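Local coordinates for protein putative aspartyl-tRNA synthetase (Leishmania major, PDB 6OD8) that probably catalyses the ATP-dependent joining of L-aspartate to tRNA(Asp), which yields aspartyl-tRNA(Asp), AMP and diphosphate, at residues Asp329-Leu334 / Gly524-Gly529; Trp363-Glu368 / Tyr441-Phe446; Ile402-Cys407 / Asp423-Thr428; Ile408-Thr413 / Lys431-Leu436; Asp449-Ser454 / Ser472-Ile477. One frame throughout, in Å; residues are numbered along the deposited sequence.

Contact 1. Residues Asp329-Leu334 / Gly524-Gly529; sequences DVAESL and GGFGIG. With EDO (1,2-ethanediol), chain H.
A331 sets its methyl over one face of the F526 ring. This is a CH-pi contact: CB of A331 lies 3.9 Å from the ring centroid of F526, 19° off the ring normal and shifted toward the CE2-CZ rim. F526 points to the helix from its CB on; chi1 of 54° swings the ring under A331. L334 comes to the ring edge, near its plane, with CD2 3.7 Å from CE1 of F526. V330 CG1 is at the edge too, but more loosely. L334 CD2 also meets CD1 of I528 at 4.1 Å. Away from the strand, O2 of an ethanediol is hydrogen-bonded to D329 O and S333 OG. The glycine-rich strand 523-529 runs into helix 530-538, as in motif 3 of class II synthetases. It pairs with strands 310-319 and 480-487. Helix 325-342 lies on this sheet, with Y473 and M475 of strand 472-477 also under A331 and F231 and F234 of helix 215-237 against L334.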
# COMPACT_ATOMS: atom_id res chain seq x y z
N ASP A 329 -5.77 -2.65 21.96
CA ASP A 329 -4.36 -2.82 22.29
C ASP A 329 -3.48 -2.66 21.05
O ASP A 329 -2.45 -1.97 21.08
CB ASP A 329 -4.12 -4.20 22.93
CG ASP A 329 -4.65 -4.32 24.35
OD1 ASP A 329 -5.05 -3.30 24.96
OD2 ASP A 329 -4.67 -5.46 24.86
N VAL A 330 -3.86 -3.31 19.94
CA VAL A 330 -3.09 -3.21 18.70
C VAL A 330 -3.12 -1.79 18.16
O VAL A 330 -2.10 -1.24 17.77
CB VAL A 330 -3.60 -4.24 17.67
CG1 VAL A 330 -3.12 -3.91 16.25
CG2 VAL A 330 -3.11 -5.65 18.08
N ALA A 331 -4.31 -1.19 18.13
CA ALA A 331 -4.47 0.17 17.58
C ALA A 331 -3.62 1.18 18.35
O ALA A 331 -3.00 2.06 17.74
CB ALA A 331 -5.95 0.56 17.62
N GLU A 332 -3.59 1.08 19.68
CA GLU A 332 -2.78 2.02 20.46
C GLU A 332 -1.29 1.81 20.23
O GLU A 332 -0.52 2.77 20.16
CB GLU A 332 -3.10 1.90 21.95
CG GLU A 332 -4.44 2.47 22.34
CD GLU A 332 -4.78 2.20 23.80
OE1 GLU A 332 -4.09 1.36 24.42
OE2 GLU A 332 -5.72 2.83 24.34
N SER A 333 -0.86 0.55 20.22
CA SER A 333 0.54 0.27 19.96
C SER A 333 0.92 0.73 18.56
O SER A 333 2.04 1.22 18.34
CB SER A 333 0.83 -1.23 20.12
OG SER A 333 0.57 -1.65 21.45
N LEU A 334 -0.00 0.58 17.60
CA LEU A 334 0.24 1.02 16.23
C LEU A 334 0.43 2.53 16.17
O LEU A 334 1.37 3.04 15.53
CB LEU A 334 -0.93 0.59 15.33
CG LEU A 334 -1.05 1.25 13.97
CD1 LEU A 334 0.09 0.80 13.08
CD2 LEU A 334 -2.39 0.91 13.30
N GLY A 524 -12.55 -8.28 15.13
CA GLY A 524 -12.78 -6.85 15.22
C GLY A 524 -11.72 -6.11 14.44
O GLY A 524 -10.80 -6.71 13.90
N GLY A 525 -11.86 -4.79 14.36
CA GLY A 525 -10.92 -4.07 13.52
C GLY A 525 -11.16 -2.58 13.62
O GLY A 525 -11.95 -2.12 14.44
N PHE A 526 -10.46 -1.82 12.77
CA PHE A 526 -10.56 -0.37 12.78
C PHE A 526 -10.06 0.17 11.45
O PHE A 526 -9.37 -0.53 10.70
CB PHE A 526 -9.77 0.24 13.94
CG PHE A 526 -8.32 -0.19 13.99
CD1 PHE A 526 -7.34 0.56 13.34
CD2 PHE A 526 -7.93 -1.32 14.72
CE1 PHE A 526 -6.00 0.18 13.39
CE2 PHE A 526 -6.59 -1.70 14.81
CZ PHE A 526 -5.63 -0.97 14.13
N GLY A 527 -10.40 1.42 11.15
CA GLY A 527 -9.90 2.09 9.96
C GLY A 527 -9.40 3.48 10.31
O GLY A 527 -9.84 4.08 11.29
N ILE A 528 -8.47 3.98 9.49
CA ILE A 528 -7.86 5.30 9.71
C ILE A 528 -7.77 6.02 8.37
O ILE A 528 -7.25 5.45 7.41
CB ILE A 528 -6.43 5.20 10.30
CG1 ILE A 528 -6.35 4.27 11.51
CG2 ILE A 528 -5.85 6.59 10.61
CD1 ILE A 528 -4.91 3.76 11.75
N GLY A 529 -8.23 7.28 8.32
CA GLY A 529 -7.98 8.09 7.13
C GLY A 529 -6.56 8.63 7.04
O GLY A 529 -6.09 9.30 7.97
C1 EDO H . -0.89 0.38 24.16
O1 EDO H . 0.51 0.08 24.26
C2 EDO H . -1.74 -0.85 24.47
O2 EDO H . -1.15 -2.01 23.87

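Contact 2. Residues Trp363-Glu368 / Tyr441-Phe446; sequences WKLTPE and YGTDFF. With EDO (1,2-ethanediol), chain K.
W363 and F445 meet at the roots of their side chains, CB of W363 to CB of F445 at 3.7 Å. The indole of W363 turns away, with CG held between the backbone N and the carbonyl carbon (chi1 68°), and NE1 bonds to N336. The F445 ring goes instead to F335. L365 departs from a standard rotamer (chi1 -91°) and runs aslant to T443, its CD1 3.7 Å from CG2 of T443. CG of L365 rests 3.7 Å from Y441 O. The contact joins two helix ends. T366 is the N-cap of helix 367-373, its OG1 accepting from R369 N, while G442, with positive phi (83°), leads out of helix 427-441 into strand 445-449. T443 OG1 faces the W363 carbonyl group and is hydrogen-bonded to V362 O and to water 1. Water 1 donates hydrogen bonds to W363 O at 2.6 Å and F445 O at 2.7 Å. Water 2 ties K364 O to G442 O, and water 3 accepts from T366 N and donates to Y441 O.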
# COMPACT_ATOMS: atom_id res chain seq x y z
N TRP A 363 0.91 12.55 22.76
CA TRP A 363 -0.00 11.42 22.74
C TRP A 363 0.07 10.56 24.01
O TRP A 363 -0.75 9.66 24.16
CB TRP A 363 0.22 10.54 21.49
CG TRP A 363 1.52 9.77 21.41
CD1 TRP A 363 1.72 8.46 21.71
CD2 TRP A 363 2.79 10.27 20.94
NE1 TRP A 363 3.03 8.10 21.47
CE2 TRP A 363 3.71 9.20 21.03
CE3 TRP A 363 3.23 11.51 20.48
CZ2 TRP A 363 5.05 9.34 20.65
CZ3 TRP A 363 4.56 11.65 20.12
CH2 TRP A 363 5.45 10.58 20.21
N LYS A 364 1.01 10.83 24.91
CA LYS A 364 1.19 10.09 26.15
C LYS A 364 0.91 10.98 27.35
O LYS A 364 1.35 12.14 27.39
CB LYS A 364 2.63 9.56 26.30
CG LYS A 364 3.12 8.65 25.18
CD LYS A 364 4.44 7.99 25.59
CE LYS A 364 5.01 7.15 24.46
NZ LYS A 364 6.12 6.27 24.95
N LEU A 365 0.24 10.43 28.36
CA LEU A 365 0.28 11.05 29.68
C LEU A 365 1.69 10.91 30.26
O LEU A 365 2.39 9.93 30.00
CB LEU A 365 -0.73 10.39 30.62
CG LEU A 365 -2.14 10.97 30.72
CD1 LEU A 365 -2.86 10.82 29.42
CD2 LEU A 365 -2.94 10.28 31.85
N THR A 366 2.10 11.89 31.07
CA THR A 366 3.33 11.70 31.83
C THR A 366 3.08 10.74 32.99
O THR A 366 1.94 10.60 33.46
CB THR A 366 3.85 13.03 32.37
OG1 THR A 366 2.96 13.53 33.37
CG2 THR A 366 4.01 14.07 31.26
N PRO A 367 4.11 10.03 33.45
CA PRO A 367 3.92 9.21 34.66
C PRO A 367 3.40 10.03 35.82
O PRO A 367 2.59 9.53 36.61
CB PRO A 367 5.33 8.64 34.92
CG PRO A 367 5.98 8.63 33.55
CD PRO A 367 5.45 9.86 32.85
N GLU A 368 3.82 11.30 35.92
CA GLU A 368 3.41 12.15 37.04
C GLU A 368 1.92 12.47 36.98
O GLU A 368 1.23 12.43 38.00
CB GLU A 368 4.23 13.43 37.04
CG GLU A 368 5.71 13.24 37.41
CD GLU A 368 6.55 12.59 36.31
OE1 GLU A 368 6.22 12.74 35.11
OE2 GLU A 368 7.56 11.94 36.64
N TYR A 441 -5.75 16.14 31.49
CA TYR A 441 -4.80 15.04 31.38
C TYR A 441 -3.52 15.40 30.64
O TYR A 441 -2.55 14.65 30.73
CB TYR A 441 -5.43 13.83 30.67
CG TYR A 441 -6.64 13.30 31.45
CD1 TYR A 441 -6.48 12.48 32.56
CD2 TYR A 441 -7.94 13.66 31.08
CE1 TYR A 441 -7.57 12.02 33.29
CE2 TYR A 441 -9.04 13.19 31.79
CZ TYR A 441 -8.85 12.37 32.90
OH TYR A 441 -9.94 11.91 33.64
N GLY A 442 -3.52 16.50 29.88
CA GLY A 442 -2.31 16.96 29.22
C GLY A 442 -1.98 16.30 27.90
O GLY A 442 -0.84 16.42 27.43
N THR A 443 -2.95 15.64 27.27
CA THR A 443 -2.68 14.86 26.07
C THR A 443 -3.61 15.29 24.94
O THR A 443 -4.75 15.70 25.17
CB THR A 443 -2.82 13.35 26.31
OG1 THR A 443 -2.48 12.65 25.11
CG2 THR A 443 -4.24 12.99 26.74
N ASP A 444 -3.07 15.23 23.72
CA ASP A 444 -3.79 15.51 22.48
C ASP A 444 -4.40 14.26 21.85
O ASP A 444 -5.01 14.36 20.79
CB ASP A 444 -2.84 16.13 21.42
CG ASP A 444 -2.21 17.44 21.88
OD1 ASP A 444 -2.93 18.32 22.39
OD2 ASP A 444 -0.99 17.58 21.69
N PHE A 445 -4.25 13.09 22.49
CA PHE A 445 -4.67 11.80 21.95
C PHE A 445 -5.39 11.00 23.03
O PHE A 445 -4.86 10.85 24.13
CB PHE A 445 -3.47 11.00 21.46
CG PHE A 445 -3.84 9.72 20.74
CD1 PHE A 445 -4.00 9.71 19.36
CD2 PHE A 445 -4.07 8.55 21.43
CE1 PHE A 445 -4.35 8.55 18.68
CE2 PHE A 445 -4.42 7.39 20.76
CZ PHE A 445 -4.57 7.39 19.39
N PHE A 446 -6.56 10.46 22.71
CA PHE A 446 -7.26 9.65 23.71
C PHE A 446 -8.32 8.80 23.02
O PHE A 446 -8.72 9.07 21.88
CB PHE A 446 -7.86 10.50 24.83
CG PHE A 446 -9.15 11.21 24.46
CD1 PHE A 446 -10.37 10.64 24.77
CD2 PHE A 446 -9.13 12.43 23.80
CE1 PHE A 446 -11.57 11.28 24.44
CE2 PHE A 446 -10.31 13.06 23.43
CZ PHE A 446 -11.53 12.49 23.76
C1 EDO K . -7.55 19.25 21.89
O1 EDO K . -7.60 20.67 22.07
C2 EDO K . -6.17 18.73 22.24
O2 EDO K . -5.25 19.02 21.18
O HOH W 1 -2.87 9.78 25.69
O HOH W 2 1.27 14.40 28.60
O HOH W 3 0.21 14.32 31.03

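Contact 3. Residues Ile402-Cys407 / Asp423-Thr428; sequences INYMHC and DDINTT
C407 and I425 have the closest CA atoms of the two segments, yet these are 9.1 Å apart. Segment 402-407 passes from strand 400-403 into helix 404-412. N403 is the N-cap, and its OD1 accepts from M405 N at 2.7 Å and weakly from H406 N. Segment 423-428 is a loop that enters helix 427-441 at N426, whose side chain makes a weak capping bond to T428 N. The long reach belongs to Y404. With CG anti to the backbone N (chi1 -172°), its ring extends toward the loop. OH donates to D423 O at 2.5 Å, in the carbonyl plane and on a lone pair, with the oxygen also near the plane of the ring. I425 comes from the opposite direction. Its CG1 is 3.3 Å from OH of Y404, and its CD1 lies 3.8 Å from CE1 of Y404, oblique to the ring. CD1 also reaches C407 CB at 4.3 Å. D423 OD2 accepts from A420 N. The chemistry is thus one short polar bond beside an apolar patch: a buried tyrosine satisfies its hydroxyl on a main-chain carbonyl, and I425 CG1 packs close beside that hydroxyl. D424 OD1, also buried here, has no partner in the model.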
# COMPACT_ATOMS: atom_id res chain seq x y z
N ILE A 402 -10.98 6.73 28.26
CA ILE A 402 -12.07 7.18 29.12
C ILE A 402 -13.34 6.51 28.62
O ILE A 402 -13.63 6.54 27.42
CB ILE A 402 -12.23 8.72 29.14
CG1 ILE A 402 -10.92 9.40 29.53
CG2 ILE A 402 -13.34 9.15 30.13
CD1 ILE A 402 -10.99 10.92 29.48
N ASN A 403 -14.07 5.89 29.54
CA ASN A 403 -15.38 5.34 29.20
C ASN A 403 -16.29 6.45 28.68
O ASN A 403 -16.27 7.58 29.17
CB ASN A 403 -15.98 4.69 30.45
CG ASN A 403 -17.40 4.29 30.24
OD1 ASN A 403 -18.33 5.05 30.53
ND2 ASN A 403 -17.60 3.09 29.73
N TYR A 404 -17.10 6.10 27.68
CA TYR A 404 -18.02 7.05 27.06
C TYR A 404 -18.90 7.77 28.09
O TYR A 404 -19.13 8.98 27.99
CB TYR A 404 -18.88 6.32 26.03
CG TYR A 404 -19.74 7.23 25.18
CD1 TYR A 404 -19.28 7.70 23.97
CD2 TYR A 404 -21.03 7.61 25.60
CE1 TYR A 404 -20.06 8.53 23.18
CE2 TYR A 404 -21.82 8.44 24.82
CZ TYR A 404 -21.32 8.90 23.61
OH TYR A 404 -22.08 9.73 22.82
N MET A 405 -19.41 7.04 29.08
CA MET A 405 -20.29 7.69 30.05
C MET A 405 -19.53 8.69 30.90
O MET A 405 -20.09 9.72 31.28
CB MET A 405 -21.00 6.65 30.93
CG MET A 405 -21.99 5.81 30.14
SD MET A 405 -22.95 4.72 31.23
CE MET A 405 -21.78 3.37 31.42
N HIS A 406 -18.25 8.43 31.18
CA HIS A 406 -17.46 9.44 31.88
C HIS A 406 -17.07 10.59 30.97
O HIS A 406 -16.88 11.71 31.45
CB HIS A 406 -16.23 8.78 32.52
CG HIS A 406 -16.58 7.83 33.62
ND1 HIS A 406 -16.98 8.25 34.87
CD2 HIS A 406 -16.62 6.48 33.65
CE1 HIS A 406 -17.24 7.20 35.63
NE2 HIS A 406 -17.05 6.11 34.91
N CYS A 407 -16.94 10.34 29.66
CA CYS A 407 -16.78 11.45 28.72
C CYS A 407 -17.98 12.38 28.75
O CYS A 407 -17.83 13.60 28.65
CB CYS A 407 -16.57 10.94 27.30
SG CYS A 407 -15.00 10.10 26.99
N ASP A 423 -26.68 10.08 25.00
CA ASP A 423 -26.66 11.15 24.00
C ASP A 423 -25.40 11.06 23.14
O ASP A 423 -24.37 10.54 23.57
CB ASP A 423 -26.78 12.52 24.67
CG ASP A 423 -28.21 12.85 25.09
OD1 ASP A 423 -29.12 12.08 24.72
OD2 ASP A 423 -28.42 13.87 25.79
N ASP A 424 -25.49 11.57 21.92
CA ASP A 424 -24.39 11.48 20.97
C ASP A 424 -23.48 12.69 21.10
O ASP A 424 -23.94 13.81 21.35
CB ASP A 424 -24.92 11.35 19.54
CG ASP A 424 -25.64 10.03 19.29
OD1 ASP A 424 -25.38 9.04 20.02
OD2 ASP A 424 -26.47 9.98 18.35
N ILE A 425 -22.19 12.47 20.93
CA ILE A 425 -21.19 13.53 21.01
C ILE A 425 -20.90 14.01 19.59
O ILE A 425 -20.14 13.39 18.85
CB ILE A 425 -19.94 13.06 21.75
CG1 ILE A 425 -20.33 12.55 23.14
CG2 ILE A 425 -18.94 14.19 21.85
CD1 ILE A 425 -19.19 12.13 24.04
N ASN A 426 -21.51 15.15 19.20
CA ASN A 426 -21.41 15.66 17.83
C ASN A 426 -20.03 16.25 17.53
O ASN A 426 -19.04 15.91 18.20
CB ASN A 426 -22.50 16.72 17.57
CG ASN A 426 -22.25 18.04 18.30
OD1 ASN A 426 -21.59 18.94 17.78
ND2 ASN A 426 -22.79 18.16 19.50
N THR A 427 -19.93 17.11 16.52
CA THR A 427 -18.63 17.64 16.13
C THR A 427 -18.23 18.86 16.95
O THR A 427 -17.05 19.02 17.29
CB THR A 427 -18.60 17.96 14.63
OG1 THR A 427 -18.97 16.79 13.89
CG2 THR A 427 -17.19 18.36 14.21
N THR A 428 -19.18 19.73 17.30
CA THR A 428 -18.85 20.77 18.26
C THR A 428 -18.51 20.16 19.62
O THR A 428 -17.60 20.65 20.30
CB THR A 428 -20.01 21.76 18.40
OG1 THR A 428 -20.34 22.29 17.11
CG2 THR A 428 -19.62 22.91 19.32

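Contact 4. Residues Ile408-Thr413 / Lys431-Leu436; sequences IELLNT and KLLGKL
L436 leans on both L410 and L411. CB of L436 lies 4.0 Å from CG of L410 and 4.1 Å from CD2 of L410. CG stands anti to the carbonyl carbon (chi1 -66°), and CD1 continues the chain extended (chi2 172°). That carries CD1 of L436 to the backbone of the other helix, 3.5 Å from L410 O and 3.9 Å from L411 CA. The side chains of L410 and L436 lie alongside, pointing opposite ways. L410 sends CD2 on to L433 CD1 at 4.0 Å, and these two side chains lie nearly perpendicular. L411 works from the next position along: its CD2 touches CD2 of L432 at 3.8 Å and approaches L433 N. The helical segments 408-412 and 431-436 run at 86°, with axes 9.7 Å apart. T413 turns back at the end of 408-413, and its OG1 donates to L410 O at 2.6 Å in the carbonyl plane. T413 N gives a second bond to the same oxygen. Between these segments the side-chain contact is therefore apolar, made by five leucines, and the one carbonyl that a leucine methyl lies against has its hydrogen bonds from its own segment.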
# COMPACT_ATOMS: atom_id res chain seq x y z
N ILE A 408 -19.19 11.80 28.81
CA ILE A 408 -20.39 12.61 28.95
C ILE A 408 -20.32 13.43 30.23
O ILE A 408 -20.65 14.62 30.25
CB ILE A 408 -21.65 11.71 28.95
CG1 ILE A 408 -21.86 11.04 27.59
CG2 ILE A 408 -22.90 12.53 29.39
CD1 ILE A 408 -22.28 11.99 26.49
N GLU A 409 -19.90 12.80 31.34
CA GLU A 409 -19.86 13.53 32.61
C GLU A 409 -18.84 14.66 32.55
O GLU A 409 -19.07 15.72 33.13
CB GLU A 409 -19.53 12.57 33.76
CG GLU A 409 -20.58 11.52 34.03
CD GLU A 409 -20.12 10.52 35.07
OE1 GLU A 409 -19.10 10.80 35.76
OE2 GLU A 409 -20.75 9.45 35.20
N LEU A 410 -17.73 14.44 31.86
CA LEU A 410 -16.70 15.48 31.74
C LEU A 410 -17.23 16.67 30.95
O LEU A 410 -17.04 17.83 31.36
CB LEU A 410 -15.45 14.89 31.08
CG LEU A 410 -14.24 15.81 30.82
CD1 LEU A 410 -13.83 16.55 32.09
CD2 LEU A 410 -13.08 15.00 30.28
N LEU A 411 -17.89 16.40 29.82
CA LEU A 411 -18.56 17.47 29.08
C LEU A 411 -19.54 18.22 29.96
O LEU A 411 -19.60 19.45 29.92
CB LEU A 411 -19.28 16.89 27.86
CG LEU A 411 -18.40 16.66 26.65
CD1 LEU A 411 -19.07 15.68 25.71
CD2 LEU A 411 -18.16 18.01 25.97
N ASN A 412 -20.31 17.49 30.76
CA ASN A 412 -21.33 18.12 31.57
C ASN A 412 -20.75 19.07 32.61
O ASN A 412 -21.49 19.88 33.17
CB ASN A 412 -22.21 17.06 32.26
CG ASN A 412 -23.26 16.45 31.32
OD1 ASN A 412 -23.59 17.04 30.29
ND2 ASN A 412 -23.77 15.28 31.67
N THR A 413 -19.44 19.01 32.90
CA THR A 413 -18.90 19.95 33.87
C THR A 413 -18.91 21.38 33.36
O THR A 413 -18.89 22.31 34.17
CB THR A 413 -17.47 19.59 34.30
OG1 THR A 413 -16.59 19.67 33.18
CG2 THR A 413 -17.41 18.20 34.93
N LYS A 431 -14.73 18.50 19.87
CA LYS A 431 -13.63 19.43 20.10
C LYS A 431 -13.66 19.95 21.53
O LYS A 431 -12.60 20.12 22.14
CB LYS A 431 -13.65 20.57 19.08
CG LYS A 431 -12.71 20.26 17.91
CD LYS A 431 -12.36 21.47 17.04
CE LYS A 431 -13.13 21.43 15.73
NZ LYS A 431 -12.25 21.65 14.55
N LEU A 432 -14.85 20.20 22.08
CA LEU A 432 -14.92 20.60 23.48
C LEU A 432 -14.36 19.49 24.38
O LEU A 432 -13.57 19.76 25.29
CB LEU A 432 -16.36 20.95 23.87
CG LEU A 432 -16.57 21.39 25.33
CD1 LEU A 432 -15.70 22.58 25.67
CD2 LEU A 432 -18.05 21.75 25.60
N LEU A 433 -14.70 18.24 24.07
CA LEU A 433 -14.21 17.13 24.88
C LEU A 433 -12.70 17.03 24.81
O LEU A 433 -12.04 16.83 25.85
CB LEU A 433 -14.86 15.82 24.42
CG LEU A 433 -14.39 14.54 25.12
CD1 LEU A 433 -14.65 14.61 26.64
CD2 LEU A 433 -15.02 13.28 24.50
N GLY A 434 -12.12 17.18 23.62
CA GLY A 434 -10.68 17.10 23.48
C GLY A 434 -9.96 18.23 24.20
O GLY A 434 -8.86 18.03 24.73
N LYS A 435 -10.56 19.42 24.24
CA LYS A 435 -9.99 20.52 25.01
C LYS A 435 -10.02 20.20 26.50
O LYS A 435 -9.03 20.41 27.22
CB LYS A 435 -10.72 21.83 24.72
N LEU A 436 -11.16 19.70 27.00
CA LEU A 436 -11.24 19.30 28.40
C LEU A 436 -10.23 18.20 28.73
O LEU A 436 -9.62 18.21 29.81
CB LEU A 436 -12.67 18.83 28.74
CG LEU A 436 -13.75 19.91 28.68
CD1 LEU A 436 -15.18 19.33 28.82
CD2 LEU A 436 -13.49 20.92 29.78

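Contact 5. Residues Asp449-Ser454 / Ser472-Ile477; sequences DRFPSS and SYDMFI. With EDO (1,2-ethanediol), chain E.
F451 lays its ring across the side chain of D474. CZ of F451 is 3.4 Å from OD2 of D474, and CE2 is 3.6 Å from CB of D474. The two side chains cross at about a right angle, with ring and carboxylate planes 39° apart. OD1 of D474 stands over one face of the ring, toward the rim. That carboxylate has other partners: S484 OG bonds to OD1, and R456 makes a salt bridge with it while also forming a cation-pi contact with F451. At its far tip the F451 ring meets F476 edge to edge, CZ of F451 to CZ of F476 at 4.4 Å. At its root, CB of F451 packs on S472 OG at 3.5 Å. The main chain pairs just before the ring. D449 and Y473 form an antiparallel non-hydrogen-bonded pair, with CA atoms 4.5 Å apart. R450 N then donates to S472 O at 2.7 Å. R450 has positive phi (77°), and the chain turns from strand to loop here. The R450 guanidinium makes a salt bridge with D465. D449 is held by Y324 through OD1 and by Y325 through OD2, and an ethanediol binds OD2 weakly. Strand 472-477 lies between strands 445-449 and 480-487 in the large sheet. Helix 325-342 packs on the face that carries Y473 and M475, and the loop after strand 445-449 brings F451 to the side of D474 and F476.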
# COMPACT_ATOMS: atom_id res chain seq x y z
N ASP A 449 -14.38 4.96 25.13
CA ASP A 449 -14.68 3.53 25.15
C ASP A 449 -16.17 3.28 25.38
O ASP A 449 -16.78 3.89 26.26
CB ASP A 449 -13.85 2.88 26.26
CG ASP A 449 -13.96 1.40 26.26
OD1 ASP A 449 -14.06 0.83 25.15
OD2 ASP A 449 -13.94 0.79 27.36
N ARG A 450 -16.74 2.37 24.58
CA ARG A 450 -18.10 1.84 24.72
C ARG A 450 -19.15 2.82 24.21
O ARG A 450 -19.92 3.40 25.00
CB ARG A 450 -18.41 1.47 26.18
CG ARG A 450 -18.13 0.04 26.55
CD ARG A 450 -18.82 -0.31 27.87
NE ARG A 450 -18.73 -1.74 28.15
CZ ARG A 450 -19.65 -2.43 28.82
NH1 ARG A 450 -20.74 -1.82 29.27
NH2 ARG A 450 -19.48 -3.74 29.02
N PHE A 451 -19.25 2.96 22.90
CA PHE A 451 -20.16 3.94 22.32
C PHE A 451 -21.60 3.46 22.37
O PHE A 451 -21.85 2.25 22.38
CB PHE A 451 -19.77 4.24 20.87
CG PHE A 451 -18.91 5.46 20.73
CD1 PHE A 451 -19.36 6.57 20.04
CD2 PHE A 451 -17.67 5.49 21.33
CE1 PHE A 451 -18.57 7.71 19.91
CE2 PHE A 451 -16.87 6.61 21.21
CZ PHE A 451 -17.32 7.73 20.51
N PRO A 452 -22.56 4.38 22.37
CA PRO A 452 -23.97 3.97 22.35
C PRO A 452 -24.31 3.24 21.05
O PRO A 452 -23.80 3.56 19.97
CB PRO A 452 -24.73 5.30 22.47
CG PRO A 452 -23.73 6.28 22.98
CD PRO A 452 -22.42 5.85 22.41
N SER A 453 -25.20 2.25 21.19
CA SER A 453 -25.60 1.40 20.07
C SER A 453 -26.22 2.22 18.94
O SER A 453 -26.01 1.93 17.76
CB SER A 453 -26.56 0.33 20.58
OG SER A 453 -27.55 -0.02 19.61
N SER A 454 -26.96 3.27 19.28
CA SER A 454 -27.64 4.07 18.28
C SER A 454 -26.66 4.79 17.35
O SER A 454 -27.05 5.18 16.24
CB SER A 454 -28.56 5.09 18.96
OG SER A 454 -27.78 6.01 19.69
N SER A 472 -17.13 -1.08 21.34
CA SER A 472 -16.56 -0.22 20.31
C SER A 472 -15.89 0.99 20.97
O SER A 472 -16.17 1.31 22.12
CB SER A 472 -17.63 0.25 19.33
OG SER A 472 -18.53 1.13 19.97
N TYR A 473 -15.03 1.67 20.22
CA TYR A 473 -14.37 2.86 20.73
C TYR A 473 -14.09 3.81 19.57
O TYR A 473 -14.06 3.41 18.40
CB TYR A 473 -13.05 2.52 21.47
CG TYR A 473 -12.03 1.97 20.50
CD1 TYR A 473 -11.21 2.82 19.76
CD2 TYR A 473 -11.93 0.60 20.28
CE1 TYR A 473 -10.30 2.33 18.81
CE2 TYR A 473 -11.03 0.08 19.34
CZ TYR A 473 -10.22 0.95 18.62
OH TYR A 473 -9.34 0.43 17.69
N ASP A 474 -13.85 5.08 19.91
CA ASP A 474 -13.32 6.06 18.98
C ASP A 474 -11.99 6.57 19.52
O ASP A 474 -11.82 6.70 20.73
CB ASP A 474 -14.25 7.28 18.81
CG ASP A 474 -15.30 7.09 17.72
OD1 ASP A 474 -15.47 5.97 17.20
OD2 ASP A 474 -15.96 8.10 17.40
N MET A 475 -11.07 6.88 18.61
CA MET A 475 -9.84 7.61 18.93
C MET A 475 -9.90 9.03 18.40
O MET A 475 -10.40 9.28 17.30
CB MET A 475 -8.60 6.95 18.33
CG MET A 475 -8.38 5.54 18.77
SD MET A 475 -6.90 4.84 17.97
CE MET A 475 -6.35 3.73 19.27
N PHE A 476 -9.29 9.94 19.15
CA PHE A 476 -9.31 11.36 18.84
C PHE A 476 -7.88 11.89 18.82
O PHE A 476 -7.07 11.56 19.70
CB PHE A 476 -10.15 12.14 19.87
CG PHE A 476 -11.61 11.72 19.91
CD1 PHE A 476 -12.56 12.39 19.15
CD2 PHE A 476 -12.02 10.66 20.71
CE1 PHE A 476 -13.89 11.99 19.16
CE2 PHE A 476 -13.35 10.25 20.73
CZ PHE A 476 -14.30 10.93 19.97
N ILE A 477 -7.60 12.73 17.83
CA ILE A 477 -6.36 13.50 17.76
C ILE A 477 -6.74 14.97 17.70
O ILE A 477 -7.52 15.37 16.83
CB ILE A 477 -5.51 13.12 16.52
CG1 ILE A 477 -5.15 11.63 16.53
CG2 ILE A 477 -4.25 13.97 16.49
CD1 ILE A 477 -4.30 11.21 15.31
C1 EDO E . -12.32 2.78 29.74
O1 EDO E . -11.42 1.94 29.00
C2 EDO E . -11.53 3.74 30.62
O2 EDO E . -11.26 3.15 31.90

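All five contacts lie in the class II catalytic region, contacts 2 to 5 nested in the chain between the segments of contact 1. Contacts 1 and 5, with centres about 13 Å apart, meet where A331 CB touches Y473 OH at 3.4 Å. Contact 3 is about 8 Å from both contact 4 and contact 5, between centres. It shares its two helices with contact 4 and joins contact 5 through a probable hydrogen bond, Y404 N to D449 O. Contact 2 touches contact 4 through F446 and L433. Contacts 1 and 4 are farthest apart, about 24 Å between centres. Contact 1 includes the strand of motif 3, which in this family lines the ATP site.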